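Local coordinates for protein CDA peptide synthetase I (Streptomyces coelicolor, PDB 5DU9) that is a nonribosomal peptide synthetase, represented here by a condensation domain of the clan that also holds the CoA-dependent acyltransferases, at residues A[212-215]-A[216-220]; A[318-321]-A[322-325]; A[54-57]-A[58-62]. The protein carries 1 engineered substitution. All coordinates share one frame; numbering follows the deposited sequence.

Interaction 1. Residues A[212-215]-A[216-220]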
loop_
_atom_site.group_PDB
_atom_site.type_symbol
_atom_site.label_atom_id
_atom_site.label_comp_id
_atom_site.label_asym_id
_atom_site.label_seq_id
_atom_site.Cartn_x
_atom_site.Cartn_y
_atom_site.Cartn_z
ATOM N N ARG A 212 -10.151 4.478 25.479
ATOM C CA ARG A 212 -11.250 3.623 25.044
ATOM C C ARG A 212 -10.803 2.691 23.924
ATOM O O ARG A 212 -11.140 1.508 23.918
ATOM C CB ARG A 212 -12.443 4.461 24.581
ATOM C CG ARG A 212 -13.120 5.248 25.692
ATOM C CD ARG A 212 -14.475 5.780 25.252
ATOM N NE ARG A 212 -14.380 6.629 24.065
ATOM C CZ ARG A 212 -14.223 7.950 24.087
ATOM N NH1 ARG A 212 -14.138 8.606 25.239
ATOM N NH2 ARG A 212 -14.149 8.624 22.947
ATOM N N ASP A 213 -10.044 3.230 22.977
ATOM C CA ASP A 213 -9.537 2.430 21.863
ATOM C C ASP A 213 -8.594 1.339 22.360
ATOM O O ASP A 213 -8.660 0.194 21.913
ATOM C CB ASP A 213 -8.806 3.306 20.841
ATOM C CG ASP A 213 -9.745 4.176 20.023
ATOM O OD1 ASP A 213 -10.971 3.943 20.053
ATOM O OD2 ASP A 213 -9.241 5.089 19.328
ATOM N N ARG A 214 -7.704 1.711 23.273
ATOM C CA ARG A 214 -6.763 0.766 23.859
ATOM C C ARG A 214 -7.509 -0.402 24.497
ATOM O O ARG A 214 -7.157 -1.566 24.303
ATOM C CB ARG A 214 -5.888 1.466 24.899
ATOM C CG ARG A 214 -4.783 0.602 25.482
ATOM C CD ARG A 214 -4.064 1.333 26.605
ATOM N NE ARG A 214 -3.142 0.469 27.335
ATOM C CZ ARG A 214 -2.575 0.791 28.495
ATOM N NH1 ARG A 214 -2.837 1.959 29.067
ATOM N NH2 ARG A 214 -1.748 -0.059 29.088
ATOM N N ALA A 215 -8.550 -0.080 25.252
ATOM C CA ALA A 215 -9.354 -1.092 25.925
ATOM C C ALA A 215 -10.066 -1.990 24.918
ATOM O O ALA A 215 -10.140 -3.209 25.101
ATOM C CB ALA A 215 -10.363 -0.431 26.847
ATOM N N TYR A 216 -10.599 -1.386 23.861
ATOM C CA TYR A 216 -11.291 -2.147 22.825
ATOM C C TYR A 216 -10.378 -3.194 22.204
ATOM O O TYR A 216 -10.736 -4.368 22.110
ATOM C CB TYR A 216 -11.817 -1.226 21.722
ATOM C CG TYR A 216 -12.342 -1.981 20.517
ATOM C CD1 TYR A 216 -13.605 -2.557 20.533
ATOM C CD2 TYR A 216 -11.572 -2.122 19.368
ATOM C CE1 TYR A 216 -14.087 -3.251 19.439
ATOM C CE2 TYR A 216 -12.047 -2.813 18.265
ATOM C CZ TYR A 216 -13.304 -3.375 18.308
ATOM O OH TYR A 216 -13.778 -4.062 17.219
ATOM N N TRP A 217 -9.195 -2.765 21.786
ATOM C CA TRP A 217 -8.300 -3.643 21.044
ATOM C C TRP A 217 -7.666 -4.711 21.926
ATOM O O TRP A 217 -7.550 -5.865 21.518
ATOM C CB TRP A 217 -7.217 -2.822 20.346
ATOM C CG TRP A 217 -7.735 -2.146 19.125
ATOM C CD1 TRP A 217 -7.913 -0.806 18.935
ATOM C CD2 TRP A 217 -8.173 -2.785 17.924
ATOM N NE1 TRP A 217 -8.425 -0.572 17.682
ATOM C CE2 TRP A 217 -8.593 -1.772 17.040
ATOM C CE3 TRP A 217 -8.246 -4.118 17.505
ATOM C CZ2 TRP A 217 -9.080 -2.047 15.770
ATOM C CZ3 TRP A 217 -8.725 -4.386 16.234
ATOM C CH2 TRP A 217 -9.139 -3.359 15.388
ATOM N N THR A 218 -7.260 -4.341 23.134
ATOM C CA THR A 218 -6.660 -5.320 24.033
ATOM C C THR A 218 -7.700 -6.355 24.444
ATOM O O THR A 218 -7.387 -7.539 24.570
ATOM C CB THR A 218 -6.057 -4.662 25.282
ATOM O OG1 THR A 218 -7.040 -3.846 25.930
ATOM C CG2 THR A 218 -4.856 -3.813 24.903
ATOM N N GLY A 219 -8.938 -5.910 24.627
ATOM C CA GLY A 219 -10.022 -6.803 25.006
ATOM C C GLY A 219 -10.280 -7.891 23.982
ATOM O O GLY A 219 -10.590 -9.028 24.343
ATOM N N LEU A 220 -10.147 -7.544 22.704
ATOM C CA LEU A 220 -10.390 -8.482 21.608
ATOM C C LEU A 220 -9.350 -9.594 21.517
ATOM O O LEU A 220 -9.617 -10.648 20.938
ATOM C CB LEU A 220 -10.418 -7.744 20.263
ATOM C CG LEU A 220 -11.655 -6.944 19.846
ATOM C CD1 LEU A 220 -11.483 -6.485 18.400
ATOM C CD2 LEU A 220 -12.938 -7.746 20.000
#
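Thr218 and Arg214 meet one helical turn apart, where a single carbonyl oxygen accepts two hydrogen bonds from the same residue. Thr218 N reaches Arg214 O at 3.0 Å, and Thr218 OG1 comes to Arg214 O at 2.8 Å from the opposite face of the carbonyl plane. The second bond depends on the threonine's first torsion (54°), which sets the hydroxyl between its backbone N and carbonyl carbon. Threonine suits this partly exposed place because its polar branch is satisfied by the helix itself.

The remaining bonds are plain backbone ones: Tyr216 N to Arg212 O at 2.9 Å, Trp217 N to Asp213 O at 3.0 Å and Gly219 N to Ala215 O at 3.0 Å. They form the i to i+4 ladder of helix 208-220 in the condensation domain, on which Trp217 packs against Leu313 and Pro314 of strand 311-318 and Leu350 of helix 347-354. The indole suits this buried side: its broad surface packs there while NE1 bonds to His342 O.

Among the aromatic contacts, Tyr216 CE2 stands 3.7 Å above the centre of the Trp217 ring, and Trp217 CD1 passes 3.2 Å from Asp213 O. The charged groups find partners elsewhere: buried Asp213 OD2 is hydrogen-bonded with Tyr204 OH, and exposed Arg214 forms a salt bridge through NE with Glu353.

Interaction 2. Residues A[318-321]-A[322-325]; sequences AVRP and GESF
Glu323 folds its side chain back over Arg320, and one carboxylate oxygen meets the backbone there. The close-packed part is where the Glu323 side chain lies against the backbone of Arg320: Glu323 OE1 takes a weak hydrogen bond from Arg320 N at 3.0 Å, while Glu323 CG rests 3.5 Å from Arg320 O. A second weak bond, Glu323 N to Arg320 O at 3.4 Å, closes the turn. With CG beside its own backbone N (chi1 -72°) and the chain extended beyond, glutamate has just the length to span this distance.

The solvent side is looser and works through water. Arg320 NH1 and Glu323 OE2 are 4.8 Å apart, too far for direct contact, and the guanidinium and carboxylate planes are 57° apart; one water accepts from NH1 and donates to OE2 and Ala318 O. Another donates to OE1 and the same Ala318 O.

Pro321 and Gly322, the latter at phi 87°, hold the central positions of a type II beta turn from Arg320 to Glu323. Ser324 OG then caps helix 325-341 at Arg327 N; the link from strand to helix is thus built from this turn followed by a serine N-cap.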
loop_
_atom_site.group_PDB
_atom_site.type_symbol
_atom_site.label_atom_id
_atom_site.label_comp_id
_atom_site.label_asym_id
_atom_site.label_seq_id
_atom_site.Cartn_x
_atom_site.Cartn_y
_atom_site.Cartn_z
ATOM N N ALA A 318 -14.640 -15.213 13.093
ATOM C CA ALA A 318 -14.999 -16.591 13.378
ATOM C C ALA A 318 -15.807 -17.142 12.215
ATOM O O ALA A 318 -16.798 -16.543 11.809
ATOM C CB ALA A 318 -15.787 -16.691 14.677
ATOM N N VAL A 319 -15.357 -18.266 11.663
ATOM C CA VAL A 319 -16.078 -18.951 10.600
ATOM C C VAL A 319 -16.552 -20.288 11.152
ATOM O O VAL A 319 -15.775 -21.231 11.304
ATOM C CB VAL A 319 -15.209 -19.154 9.340
ATOM C CG1 VAL A 319 -16.021 -19.798 8.231
ATOM C CG2 VAL A 319 -14.638 -17.825 8.868
ATOM N N ARG A 320 -17.839 -20.349 11.475
ATOM C CA ARG A 320 -18.412 -21.514 12.123
ATOM C C ARG A 320 -18.882 -22.531 11.092
ATOM O O ARG A 320 -19.102 -22.184 9.932
ATOM C CB ARG A 320 -19.572 -21.096 13.031
ATOM C CG ARG A 320 -19.128 -20.413 14.316
ATOM C CD ARG A 320 -20.314 -19.842 15.078
ATOM N NE ARG A 320 -19.943 -19.357 16.406
ATOM C CZ ARG A 320 -19.474 -18.140 16.664
ATOM N NH1 ARG A 320 -19.300 -17.259 15.688
ATOM N NH2 ARG A 320 -19.170 -17.803 17.911
ATOM N N PRO A 321 -19.029 -23.798 11.510
ATOM C CA PRO A 321 -19.460 -24.817 10.550
ATOM C C PRO A 321 -20.811 -24.501 9.919
ATOM O O PRO A 321 -21.727 -24.062 10.621
ATOM C CB PRO A 321 -19.547 -26.093 11.399
ATOM C CG PRO A 321 -18.698 -25.833 12.592
ATOM C CD PRO A 321 -18.799 -24.363 12.852
ATOM N N GLY A 322 -20.919 -24.704 8.610
ATOM C CA GLY A 322 -22.198 -24.629 7.926
ATOM C C GLY A 322 -22.593 -23.242 7.457
ATOM O O GLY A 322 -23.648 -23.074 6.851
ATOM N N GLU A 323 -21.758 -22.249 7.734
ATOM C CA GLU A 323 -22.068 -20.880 7.337
ATOM C C GLU A 323 -21.911 -20.692 5.830
ATOM O O GLU A 323 -21.047 -21.298 5.203
ATOM C CB GLU A 323 -21.173 -19.888 8.083
ATOM C CG GLU A 323 -21.525 -19.753 9.556
ATOM C CD GLU A 323 -20.660 -18.739 10.282
ATOM O OE1 GLU A 323 -19.530 -18.474 9.821
ATOM O OE2 GLU A 323 -21.114 -18.206 11.316
ATOM N N SER A 324 -22.763 -19.846 5.261
ATOM C CA SER A 324 -22.668 -19.490 3.850
ATOM C C SER A 324 -21.592 -18.440 3.624
ATOM O O SER A 324 -21.146 -17.796 4.565
ATOM C CB SER A 324 -24.000 -18.950 3.343
ATOM O OG SER A 324 -24.278 -17.708 3.961
ATOM N N PHE A 325 -21.198 -18.236 2.370
ATOM C CA PHE A 325 -20.243 -17.182 2.073
ATOM C C PHE A 325 -20.862 -15.828 2.415
ATOM O O PHE A 325 -20.190 -14.949 2.943
ATOM C CB PHE A 325 -19.801 -17.221 0.609
ATOM C CG PHE A 325 -18.783 -16.166 0.262
ATOM C CD1 PHE A 325 -17.600 -16.065 0.977
ATOM C CD2 PHE A 325 -19.007 -15.283 -0.775
ATOM C CE1 PHE A 325 -16.664 -15.099 0.666
ATOM C CE2 PHE A 325 -18.080 -14.309 -1.089
ATOM C CZ PHE A 325 -16.903 -14.219 -0.369
HETATM O O HOH W 1 -18.433 -16.021 9.585
HETATM O O HOH W 2 -19.262 -17.042 12.850
#

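Interaction 3. Residues A[54-57]-A[58-62]; sequences RLTV and AGTET
With its first torsion at -53°, Thr60 holds OG1 beside its own backbone N and so brings the hydroxyl back to the last turn of the helix, where it donates to Thr56 O at 2.8 Å. Thr56 takes a similar torsion, and the two side chains run alongside each other in the same direction; the hydroxyl of Thr56 is engaged by Ala52 O one turn earlier, while its methyl CG2 faces the hydroxyl of Thr60. This is the C-terminal end of helix 46-58, where the chain leaves the helix toward strand 65-69.

The helix bonding changes step by step at this end. Ala58 N still makes a regular bond to Arg54 O at 3.0 Å. Gly59, the first residue to leave helical angles, divides its N-H between two weak bonds, to Leu55 O at 3.3 Å and to Thr56 O at 3.1 Å. Its phi stays negative (-97°), so the end is not a Schellman motif.

Threonine serves both buried places well, since each hydroxyl finds a main-chain acceptor and leaves the carbon surface to pack: Thr56 against Phe169 and Leu173 of helix 163-182, Thr60 against Phe191 and Pro306. Val57, nonpolar and buried, packs on Cys64. The last bond, again of the i to i+3 kind, runs from Thr60 N to Val57 O at 2.8 Å, its donor nitrogen standing 58° out of the plane of that carbonyl, off the lone pairs.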
loop_
_atom_site.group_PDB
_atom_site.type_symbol
_atom_site.label_atom_id
_atom_site.label_comp_id
_atom_site.label_asym_id
_atom_site.label_seq_id
_atom_site.Cartn_x
_atom_site.Cartn_y
_atom_site.Cartn_z
ATOM N N ARG A 54 10.510 18.012 -11.216
ATOM C CA ARG A 54 11.192 18.976 -10.363
ATOM C C ARG A 54 10.182 19.884 -9.672
ATOM O O ARG A 54 10.278 20.118 -8.467
ATOM C CB ARG A 54 12.193 19.801 -11.173
ATOM C CG ARG A 54 13.136 20.617 -10.303
ATOM C CD ARG A 54 14.327 21.142 -11.086
ATOM N NE ARG A 54 15.191 21.977 -10.254
ATOM C CZ ARG A 54 16.174 21.518 -9.482
ATOM N NH1 ARG A 54 16.442 20.220 -9.424
ATOM N NH2 ARG A 54 16.897 22.366 -8.764
ATOM N N LEU A 55 9.208 20.375 -10.432
ATOM C CA LEU A 55 8.163 21.233 -9.879
ATOM C C LEU A 55 7.307 20.468 -8.879
ATOM O O LEU A 55 6.906 21.007 -7.848
ATOM C CB LEU A 55 7.278 21.790 -10.993
ATOM C CG LEU A 55 7.933 22.766 -11.972
ATOM C CD1 LEU A 55 6.998 23.044 -13.139
ATOM C CD2 LEU A 55 8.310 24.059 -11.271
ATOM N N THR A 56 7.028 19.208 -9.191
ATOM C CA THR A 56 6.180 18.387 -8.343
ATOM C C THR A 56 6.864 18.112 -7.012
ATOM O O THR A 56 6.263 18.277 -5.951
ATOM C CB THR A 56 5.826 17.055 -9.027
ATOM O OG1 THR A 56 5.053 17.317 -10.206
ATOM C CG2 THR A 56 5.021 16.161 -8.095
ATOM N N VAL A 57 8.121 17.682 -7.070
ATOM C CA VAL A 57 8.874 17.399 -5.857
ATOM C C VAL A 57 8.981 18.664 -5.006
ATOM O O VAL A 57 8.733 18.629 -3.803
ATOM C CB VAL A 57 10.282 16.845 -6.181
ATOM C CG1 VAL A 57 11.151 16.779 -4.928
ATOM C CG2 VAL A 57 10.167 15.462 -6.802
ATOM N N ALA A 58 9.321 19.780 -5.642
ATOM C CA ALA A 58 9.483 21.049 -4.937
ATOM C C ALA A 58 8.245 21.413 -4.113
ATOM O O ALA A 58 8.357 22.057 -3.069
ATOM C CB ALA A 58 9.794 22.160 -5.927
ATOM N N GLY A 59 7.075 20.988 -4.582
ATOM C CA GLY A 59 5.820 21.302 -3.919
ATOM C C GLY A 59 5.317 20.202 -3.001
ATOM O O GLY A 59 4.211 20.296 -2.472
ATOM N N THR A 60 6.130 19.166 -2.808
ATOM C CA THR A 60 5.753 18.012 -1.991
ATOM C C THR A 60 6.716 17.860 -0.819
ATOM O O THR A 60 7.782 17.266 -0.966
ATOM C CB THR A 60 5.749 16.715 -2.823
ATOM O OG1 THR A 60 4.930 16.888 -3.985
ATOM C CG2 THR A 60 5.221 15.544 -2.003
ATOM N N GLU A 61 6.331 18.383 0.343
ATOM C CA GLU A 61 7.252 18.490 1.473
ATOM C C GLU A 61 7.891 17.154 1.840
ATOM O O GLU A 61 9.081 17.092 2.125
ATOM C CB GLU A 61 6.540 19.072 2.703
ATOM C CG GLU A 61 7.469 19.262 3.896
ATOM C CD GLU A 61 6.838 20.037 5.041
ATOM O OE1 GLU A 61 5.684 20.494 4.905
ATOM O OE2 GLU A 61 7.511 20.194 6.081
ATOM N N THR A 62 7.111 16.080 1.827
ATOM C CA THR A 62 7.635 14.798 2.277
ATOM C C THR A 62 8.737 14.291 1.343
ATOM O O THR A 62 9.664 13.613 1.783
ATOM C CB THR A 62 6.521 13.740 2.395
ATOM O OG1 THR A 62 7.011 12.620 3.141
ATOM C CG2 THR A 62 6.026 13.279 1.030
#

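How the interactions relate
From the N terminus, interaction 3 comes first, then interaction 1, then interaction 2. They follow in series, neither nesting nor crossing, and each closes only a local turn within the one condensation domain. Residues 54-62 end helix 46-58 and start the link to strand 65-69. Residues 212-220 are the last turns of helix 208-220, whose Trp217 rests on strand 311-318; that strand then runs out into residues 318-325 and, through them, to helix 325-341. Interactions 1 and 2 are thus neighbours through a shared strand, their nearest atoms about 10 Å apart, whereas interactions 2 and 3 lie on opposite sides of the chain's centre, about 50 Å between centres.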